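Local coordinates for protein beta-fructofuranosidase (Arabidopsis thaliana, PDB 2OXB) that hydrolyses sucrose and 1-kestose, and to a lower extent neokestose and levan, as a cell-wall invertase of glycoside hydrolase family 32, at residues A367-L372 / L475-D480; H481-S486 / C494-V499; V91-G96 / Q105-P110. The protein carries 1 engineered substitution. One frame throughout, in Å; residues are numbered along the deposited sequence.

Overall arrangement
Interactions 1 and 2 belong to one antiparallel sheet in the C-terminal domain, with centres about 11 Å apart. Strand 473-480 is followed, after a short turn, by strand 483-488, its antiparallel neighbour. A probable hydrogen bond joins them, Leu478 N to Glu485 O, 3.1 Å. Interaction 3 is in the N-terminal catalytic part, its centre about 38 Å from that of interaction 1 and 33 Å from that of interaction 2. It is nearest the bound fructose and glucose: the side chain of Thr95 lies about 6 Å from the fructose. The Arg498 side chain of interaction 2 is about 8 Å from that of Met17, a substrate-binding residue. Interaction 1 lies away from these sites.

Interaction 1 (A367-L372 / L475-D480); sequences ADVEVL and LRALID
Arg476 and Asp368 both turn CG to the side of CB opposite the backbone N (chi1 -178° and -172°), which brings their charged ends together on one face of the sheet. The Arg476 chain is extended from CG to NE and slants across to the neighbouring strand. It passes its direct partner in the pairing, Glu370, and ends at Asp368. The salt bridge runs from Arg476 NH2 to Asp368 OD2 at 3.0 Å. Arg476 NE is 3.3 Å from Asp368 OD1. Both bonds are bent and weak, although the carboxylate and guanidinium planes are only 15° apart. Charge attraction therefore probably counts for more than the direction of the N-H groups. Arg339 makes a second salt bridge to Asp368 OD2, and Trp330 gives Arg476 a cation-pi contact. Glu370 OE1 lies well out of the guanidinium plane, 4.2 Å from Arg476 NE. It adds negative charge, but no N-H points at it.

The other face is apolar. Val369 CB meets Ala477 CB at 3.5 Å. Ile479 carries CG1 beside its own backbone N, and this atom comes within 3.4 Å of Val369 CG2. Leu411 packs on Val369, and Val413 and Leu414 on Ile479.

Between the two faces the backbones are zipped together. Val369 is a hydrogen-bonded partner of Ala477, with Val369 N to Ala477 O at 2.6 Å and Ala477 N to Val369 O at 2.9 Å. Val371 N bonds to Leu475 O at 3.0 Å. Strand 521-530 pairs with the far edge of 367-372 and strand 483-488 with that of 475-480, so both lie inside the sheet. The face opposite the salt bridge packs on strand 406-415 of a second sheet, as in the C-terminal beta-sandwich of family 32 enzymes.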
loop_
_atom_site.group_PDB
_atom_site.type_symbol
_atom_site.label_atom_id
_atom_site.label_comp_id
_atom_site.label_asym_id
_atom_site.label_seq_id
_atom_site.Cartn_x
_atom_site.Cartn_y
_atom_site.Cartn_z
ATOM N N ALA A 367 11.130 12.949 9.445
ATOM C CA ALA A 367 12.398 12.516 8.875
ATOM C C ALA A 367 12.429 11.127 8.250
ATOM O O ALA A 367 11.468 10.374 8.304
ATOM C CB ALA A 367 13.484 12.612 9.953
ATOM N N ASP A 368 13.574 10.798 7.668
ATOM C CA ASP A 368 13.796 9.507 7.035
ATOM C C ASP A 368 14.814 8.758 7.891
ATOM O O ASP A 368 15.984 9.160 7.980
ATOM C CB ASP A 368 14.362 9.712 5.628
ATOM C CG ASP A 368 14.434 8.423 4.830
ATOM O OD1 ASP A 368 14.771 7.369 5.411
ATOM O OD2 ASP A 368 14.174 8.460 3.609
ATOM N N VAL A 369 14.380 7.676 8.531
ATOM C CA VAL A 369 15.297 6.908 9.363
ATOM C C VAL A 369 15.815 5.727 8.572
ATOM O O VAL A 369 15.176 5.285 7.630
ATOM C CB VAL A 369 14.620 6.365 10.635
ATOM C CG1 VAL A 369 15.692 5.894 11.618
ATOM C CG2 VAL A 369 13.728 7.426 11.252
ATOM N N GLU A 370 16.972 5.213 8.956
ATOM C CA GLU A 370 17.541 4.077 8.249
ATOM C C GLU A 370 18.697 3.487 9.075
ATOM O O GLU A 370 19.680 4.167 9.364
ATOM C CB GLU A 370 18.000 4.531 6.855
ATOM C CG GLU A 370 18.295 3.405 5.888
ATOM C CD GLU A 370 18.473 3.884 4.456
ATOM O OE1 GLU A 370 17.623 4.674 3.984
ATOM O OE2 GLU A 370 19.455 3.467 3.790
ATOM N N VAL A 371 18.558 2.225 9.472
ATOM C CA VAL A 371 19.569 1.549 10.291
ATOM C C VAL A 371 20.033 0.241 9.654
ATOM O O VAL A 371 19.345 -0.348 8.816
ATOM C CB VAL A 371 19.011 1.195 11.705
ATOM C CG1 VAL A 371 20.148 0.937 12.676
ATOM C CG2 VAL A 371 18.103 2.302 12.208
ATOM N N LEU A 372 21.208 -0.213 10.066
ATOM C CA LEU A 372 21.762 -1.464 9.576
ATOM C C LEU A 372 22.294 -2.179 10.811
ATOM O O LEU A 372 23.416 -1.934 11.246
ATOM C CB LEU A 372 22.882 -1.191 8.564
ATOM C CG LEU A 372 22.652 -1.640 7.106
ATOM C CD1 LEU A 372 21.474 -0.902 6.488
ATOM C CD2 LEU A 372 23.921 -1.386 6.288
ATOM N N LEU A 475 16.402 -1.665 8.086
ATOM C CA LEU A 475 15.120 -1.190 8.593
ATOM C C LEU A 475 15.052 0.310 8.344
ATOM O O LEU A 475 15.845 1.077 8.882
ATOM C CB LEU A 475 14.988 -1.474 10.092
ATOM C CG LEU A 475 13.745 -0.896 10.782
ATOM C CD1 LEU A 475 12.487 -1.408 10.110
ATOM C CD2 LEU A 475 13.760 -1.273 12.242
ATOM N N ARG A 476 14.114 0.726 7.511
ATOM C CA ARG A 476 13.981 2.130 7.209
ATOM C C ARG A 476 12.715 2.630 7.856
ATOM O O ARG A 476 11.817 1.853 8.140
ATOM C CB ARG A 476 13.926 2.330 5.703
ATOM C CG ARG A 476 13.841 3.760 5.288
ATOM C CD ARG A 476 14.010 3.857 3.803
ATOM N NE ARG A 476 13.511 5.121 3.305
ATOM C CZ ARG A 476 13.370 5.398 2.021
ATOM N NH1 ARG A 476 13.695 4.498 1.105
ATOM N NH2 ARG A 476 12.880 6.575 1.661
ATOM N N ALA A 477 12.644 3.930 8.096
ATOM C CA ALA A 477 11.465 4.488 8.719
ATOM C C ALA A 477 11.141 5.875 8.200
ATOM O O ALA A 477 11.878 6.818 8.449
ATOM C CB ALA A 477 11.665 4.541 10.216
ATOM N N LEU A 478 10.054 5.995 7.453
ATOM C CA LEU A 478 9.634 7.297 6.975
ATOM C C LEU A 478 8.941 7.873 8.191
ATOM O O LEU A 478 8.118 7.190 8.810
ATOM C CB LEU A 478 8.604 7.167 5.866
ATOM C CG LEU A 478 9.021 6.858 4.434
ATOM C CD1 LEU A 478 9.923 7.969 3.919
ATOM C CD2 LEU A 478 9.706 5.511 4.381
ATOM N N ILE A 479 9.259 9.113 8.551
ATOM C CA ILE A 479 8.630 9.729 9.718
ATOM C C ILE A 479 7.832 10.986 9.363
ATOM O O ILE A 479 8.394 11.982 8.920
ATOM C CB ILE A 479 9.681 10.111 10.784
ATOM C CG1 ILE A 479 10.704 8.980 10.944
ATOM C CG2 ILE A 479 8.992 10.389 12.114
ATOM C CD1 ILE A 479 10.100 7.620 11.246
ATOM N N ASP A 480 6.522 10.958 9.569
ATOM C CA ASP A 480 5.742 12.144 9.248
ATOM C C ASP A 480 4.555 12.443 10.176
ATOM O O ASP A 480 3.404 12.530 9.737
ATOM C CB ASP A 480 5.262 12.073 7.800
ATOM C CG ASP A 480 5.009 13.446 7.213
ATOM O OD1 ASP A 480 4.683 14.360 8.001
ATOM O OD2 ASP A 480 5.123 13.615 5.978
#

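Interaction 2 (H481-S486 / C494-V499); sequences HSVVES and CITSRV
Thr496 lies alongside Glu485, the two side chains pointing the same way, with Thr496 OG1 packed against Glu485 CG. The hydroxyl is anti to the backbone N (chi1 -157°) and turned to the other strand. There Thr496 OG1 donates to Val484 O at 3.3 Å, from above the carbonyl plane. Ser497 N reaches the same oxygen, Val484 O, at 3.0 Å, nearly in line with the C=O bond. A valine in place of Thr496 would probably leave Val484 O with the single grip of the Ser497 amide. At the open end of the hairpin Val499 N bonds to Ser482 O at 2.7 Å.

On the opposite face Val484 CG2 touches Ser497 OG at 3.7 Å and Val499 CG1 at 4.4 Å. Leu414 of strand 406-415 packs on both valines.

The polar ends have partners beyond the hairpin. Glu485 OE2 forms a salt bridge with Arg316, Arg498 NH2 one with Glu296, and Ser497 OG bonds to Gln447. In effect, the backbone and one threonine hydroxyl tie the two strands together, while the buried charges of Glu485 and Arg498 tie the hairpin to its surroundings.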
loop_
_atom_site.group_PDB
_atom_site.type_symbol
_atom_site.label_atom_id
_atom_site.label_comp_id
_atom_site.label_asym_id
_atom_site.label_seq_id
_atom_site.Cartn_x
_atom_site.Cartn_y
_atom_site.Cartn_z
ATOM N N HIS A 481 4.847 12.605 11.461
ATOM C CA HIS A 481 3.823 12.925 12.449
ATOM C C HIS A 481 2.855 11.760 12.613
ATOM O O HIS A 481 3.250 10.675 13.044
ATOM C CB HIS A 481 3.078 14.201 12.019
ATOM C CG HIS A 481 3.991 15.325 11.628
ATOM N ND1 HIS A 481 4.681 16.083 12.550
ATOM C CD2 HIS A 481 4.372 15.784 10.411
ATOM C CE1 HIS A 481 5.446 16.956 11.919
ATOM N NE2 HIS A 481 5.278 16.795 10.620
ATOM N N SER A 482 1.596 11.997 12.262
ATOM C CA SER A 482 0.540 10.994 12.353
ATOM C C SER A 482 0.831 9.675 11.625
ATOM O O SER A 482 0.383 8.617 12.058
ATOM C CB SER A 482 -0.766 11.575 11.804
ATOM O OG SER A 482 -0.658 11.841 10.407
ATOM N N VAL A 483 1.559 9.729 10.515
ATOM C CA VAL A 483 1.854 8.515 9.770
ATOM C C VAL A 483 3.312 8.086 9.781
ATOM O O VAL A 483 4.225 8.895 9.595
ATOM C CB VAL A 483 1.412 8.632 8.307
ATOM C CG1 VAL A 483 2.050 9.848 7.672
ATOM C CG2 VAL A 483 1.809 7.379 7.553
ATOM N N VAL A 484 3.515 6.790 9.977
ATOM C CA VAL A 484 4.844 6.212 10.020
ATOM C C VAL A 484 4.871 4.926 9.227
ATOM O O VAL A 484 4.095 4.012 9.493
ATOM C CB VAL A 484 5.247 5.907 11.456
ATOM C CG1 VAL A 484 5.774 7.164 12.130
ATOM C CG2 VAL A 484 4.050 5.379 12.208
ATOM N N GLU A 485 5.765 4.863 8.251
ATOM C CA GLU A 485 5.884 3.677 7.416
ATOM C C GLU A 485 7.167 2.927 7.724
ATOM O O GLU A 485 8.264 3.500 7.689
ATOM C CB GLU A 485 5.858 4.073 5.948
ATOM C CG GLU A 485 4.560 4.726 5.549
ATOM C CD GLU A 485 4.589 5.247 4.139
ATOM O OE1 GLU A 485 5.428 6.124 3.864
ATOM O OE2 GLU A 485 3.779 4.780 3.313
ATOM N N SER A 486 7.024 1.641 8.026
ATOM C CA SER A 486 8.171 0.813 8.355
ATOM C C SER A 486 8.602 -0.065 7.182
ATOM O O SER A 486 7.769 -0.570 6.424
ATOM C CB SER A 486 7.853 -0.060 9.574
ATOM O OG SER A 486 7.262 0.710 10.608
ATOM N N CYS A 494 6.888 -4.524 4.923
ATOM C CA CYS A 494 6.267 -3.215 4.999
ATOM C C CYS A 494 5.104 -3.117 5.989
ATOM O O CYS A 494 3.976 -3.486 5.668
ATOM C CB CYS A 494 5.804 -2.824 3.602
ATOM S SG CYS A 494 7.038 -3.189 2.334
ATOM N N ILE A 495 5.398 -2.609 7.190
ATOM C CA ILE A 495 4.403 -2.419 8.253
ATOM C C ILE A 495 4.191 -0.920 8.543
ATOM O O ILE A 495 5.028 -0.268 9.175
ATOM C CB ILE A 495 4.836 -3.084 9.576
ATOM C CG1 ILE A 495 5.027 -4.588 9.386
ATOM C CG2 ILE A 495 3.779 -2.824 10.648
ATOM C CD1 ILE A 495 5.516 -5.296 10.633
ATOM N N THR A 496 3.053 -0.397 8.096
ATOM C CA THR A 496 2.709 1.011 8.265
ATOM C C THR A 496 1.649 1.187 9.360
ATOM O O THR A 496 0.859 0.281 9.624
ATOM C CB THR A 496 2.189 1.581 6.914
ATOM O OG1 THR A 496 2.343 3.004 6.886
ATOM C CG2 THR A 496 0.723 1.230 6.719
ATOM N N SER A 497 1.636 2.351 9.997
ATOM C CA SER A 497 0.669 2.617 11.061
ATOM C C SER A 497 0.308 4.099 11.195
ATOM O O SER A 497 0.824 4.939 10.461
ATOM C CB SER A 497 1.211 2.084 12.387
ATOM O OG SER A 497 2.614 1.930 12.326
ATOM N N ARG A 498 -0.584 4.405 12.133
ATOM C CA ARG A 498 -1.031 5.777 12.368
ATOM C C ARG A 498 -0.975 6.079 13.864
ATOM O O ARG A 498 -1.614 5.390 14.667
ATOM C CB ARG A 498 -2.463 5.945 11.866
ATOM C CG ARG A 498 -2.736 5.200 10.570
ATOM C CD ARG A 498 -2.159 5.906 9.365
ATOM N NE ARG A 498 -3.177 6.697 8.681
ATOM C CZ ARG A 498 -3.609 7.884 9.088
ATOM N NH1 ARG A 498 -3.107 8.439 10.181
ATOM N NH2 ARG A 498 -4.559 8.508 8.407
ATOM N N VAL A 499 -0.205 7.102 14.227
ATOM C CA VAL A 499 -0.033 7.512 15.618
ATOM C C VAL A 499 -0.543 8.939 15.847
ATOM O O VAL A 499 -0.536 9.771 14.936
ATOM C CB VAL A 499 1.471 7.378 16.066
ATOM C CG1 VAL A 499 2.381 8.204 15.169
ATOM C CG2 VAL A 499 1.628 7.803 17.524
#

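Interaction 3 (V91-G96 / Q105-P110)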
loop_
_atom_site.group_PDB
_atom_site.type_symbol
_atom_site.label_atom_id
_atom_site.label_comp_id
_atom_site.label_asym_id
_atom_site.label_seq_id
_atom_site.Cartn_x
_atom_site.Cartn_y
_atom_site.Cartn_z
ATOM N N VAL A 91 -7.937 6.479 -20.948
ATOM C CA VAL A 91 -9.366 6.485 -20.628
ATOM C C VAL A 91 -9.566 6.122 -19.160
ATOM O O VAL A 91 -8.605 6.092 -18.400
ATOM C CB VAL A 91 -10.148 5.468 -21.492
ATOM C CG1 VAL A 91 -10.219 5.945 -22.924
ATOM C CG2 VAL A 91 -9.460 4.111 -21.437
ATOM N N ILE A 92 -10.806 5.850 -18.760
ATOM C CA ILE A 92 -11.093 5.461 -17.371
ATOM C C ILE A 92 -12.283 4.513 -17.247
ATOM O O ILE A 92 -13.261 4.610 -17.984
ATOM C CB ILE A 92 -11.337 6.704 -16.438
ATOM C CG1 ILE A 92 -9.995 7.321 -16.028
ATOM C CG2 ILE A 92 -12.125 6.292 -15.190
ATOM C CD1 ILE A 92 -10.106 8.569 -15.196
ATOM N N LEU A 93 -12.173 3.581 -16.312
ATOM C CA LEU A 93 -13.232 2.621 -16.051
ATOM C C LEU A 93 -13.602 2.773 -14.580
ATOM O O LEU A 93 -12.840 2.383 -13.700
ATOM C CB LEU A 93 -12.743 1.199 -16.352
ATOM C CG LEU A 93 -12.746 0.766 -17.828
ATOM C CD1 LEU A 93 -11.886 1.709 -18.648
ATOM C CD2 LEU A 93 -12.234 -0.667 -17.963
ATOM N N TYR A 94 -14.755 3.378 -14.306
ATOM C CA TYR A 94 -15.172 3.560 -12.921
ATOM C C TYR A 94 -16.595 3.054 -12.686
ATOM O O TYR A 94 -17.425 3.025 -13.603
ATOM C CB TYR A 94 -15.077 5.033 -12.514
ATOM C CG TYR A 94 -16.253 5.863 -12.952
ATOM C CD1 TYR A 94 -17.336 6.078 -12.108
ATOM C CD2 TYR A 94 -16.290 6.424 -14.220
ATOM C CE1 TYR A 94 -18.425 6.834 -12.518
ATOM C CE2 TYR A 94 -17.374 7.177 -14.636
ATOM C CZ TYR A 94 -18.439 7.379 -13.780
ATOM O OH TYR A 94 -19.505 8.139 -14.211
ATOM N N THR A 95 -16.848 2.658 -11.439
ATOM C CA THR A 95 -18.134 2.138 -10.990
ATOM C C THR A 95 -19.055 3.250 -10.502
ATOM O O THR A 95 -18.777 3.900 -9.498
ATOM C CB THR A 95 -17.962 1.143 -9.798
ATOM O OG1 THR A 95 -16.948 0.176 -10.101
ATOM C CG2 THR A 95 -19.282 0.411 -9.509
ATOM N N GLY A 96 -20.157 3.462 -11.211
ATOM C CA GLY A 96 -21.115 4.469 -10.797
ATOM C C GLY A 96 -22.350 3.791 -10.214
ATOM O O GLY A 96 -22.568 2.598 -10.416
ATOM N N GLN A 105 -20.867 -0.284 -14.359
ATOM C CA GLN A 105 -19.553 0.118 -14.829
ATOM C C GLN A 105 -19.677 1.089 -15.970
ATOM O O GLN A 105 -20.350 0.808 -16.959
ATOM C CB GLN A 105 -18.760 -1.094 -15.297
ATOM C CG GLN A 105 -18.579 -2.094 -14.207
ATOM C CD GLN A 105 -17.979 -1.464 -12.971
ATOM O OE1 GLN A 105 -18.164 -1.961 -11.863
ATOM N NE2 GLN A 105 -17.245 -0.364 -13.154
ATOM N N ASN A 106 -18.990 2.219 -15.822
ATOM C CA ASN A 106 -19.001 3.290 -16.800
ATOM C C ASN A 106 -17.612 3.640 -17.266
ATOM O O ASN A 106 -16.641 3.398 -16.552
ATOM C CB ASN A 106 -19.638 4.518 -16.174
ATOM C CG ASN A 106 -20.970 4.202 -15.567
ATOM O OD1 ASN A 106 -21.872 3.735 -16.259
ATOM N ND2 ASN A 106 -21.106 4.433 -14.267
ATOM N N ILE A 107 -17.529 4.230 -18.457
ATOM C CA ILE A 107 -16.255 4.647 -19.036
ATOM C C ILE A 107 -16.234 6.172 -19.196
ATOM O O ILE A 107 -17.281 6.798 -19.374
ATOM C CB ILE A 107 -16.023 3.967 -20.416
ATOM C CG1 ILE A 107 -14.588 4.202 -20.893
ATOM C CG2 ILE A 107 -16.990 4.513 -21.443
ATOM C CD1 ILE A 107 -14.238 3.498 -22.212
ATOM N N ALA A 108 -15.039 6.762 -19.125
ATOM C CA ALA A 108 -14.857 8.212 -19.257
ATOM C C ALA A 108 -13.544 8.616 -19.960
ATOM O O ALA A 108 -12.458 8.244 -19.521
ATOM C CB ALA A 108 -14.917 8.864 -17.873
ATOM N N GLU A 109 -13.654 9.384 -21.042
ATOM C CA GLU A 109 -12.488 9.859 -21.791
ATOM C C GLU A 109 -12.294 11.354 -21.511
ATOM O O GLU A 109 -13.219 12.025 -21.047
ATOM C CB GLU A 109 -12.698 9.649 -23.291
ATOM C CG GLU A 109 -13.892 10.413 -23.857
ATOM C CD GLU A 109 -14.129 10.125 -25.323
ATOM O OE1 GLU A 109 -13.167 10.235 -26.112
ATOM O OE2 GLU A 109 -15.275 9.792 -25.687
ATOM N N PRO A 110 -11.085 11.890 -21.779
ATOM C CA PRO A 110 -10.766 13.310 -21.556
ATOM C C PRO A 110 -11.331 14.249 -22.636
ATOM O O PRO A 110 -11.647 13.808 -23.739
ATOM C CB PRO A 110 -9.242 13.307 -21.531
ATOM C CG PRO A 110 -8.910 12.239 -22.515
ATOM C CD PRO A 110 -9.860 11.140 -22.115
#
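Asn106 sets its CB over one face of the Tyr94 ring. This CH-pi contact puts Asn106 CB 4.2 Å from the ring centroid. The amide plane of Asn106 is turned 56° against the ring. Tyr94 reaches this place because its CG sits between the backbone N and the carbonyl carbon (chi1 81°), which swings the ring toward strand 105-110. At the edge of the ring, near its plane, Tyr94 CE2 meets Ala108 CB at 4.4 Å.

The backbones of Tyr94 and Asn106 form a hydrogen-bonded antiparallel pair. Asn106 N gives to Tyr94 O at 2.8 Å and Tyr94 N gives to Asn106 O at 2.9 Å. Further along, Ala108 N bonds to Ile92 O at 3.0 Å.

The other face carries Leu93, Ile107, Thr95 and Gln105. Leu93 CD1 rests against Ile107 CG1 at 4.3 Å. The Gln105 chain, bent at chi2, brings its end across to the Thr95 side chain.

A second shell positions these groups. Asn106 ND2 bonds to Phe72 O, which probably limits the turning of the amide beside the ring. Thr95 OG1 takes a hydrogen bond from the backbone N of Asp145, a substrate-binding residue. Thr95 also touches Arg144 and Trp78, two more residues of the substrate site, and so probably backs the sugar pocket.

The two segments belong to a beta hairpin, and the short strands are strongly twisted against each other, 134° between their N-to-C directions. The hairpin supplies the two inner strands of a four-stranded antiparallel sheet, consistent with one blade of the five-bladed propeller of family 32. Strand 77-81 flanks it beside 93-97, strand 121-123 flanks it beside 103-110, and Ile66 of strand 60-66, from another sheet, packs on Tyr94 and Ala108.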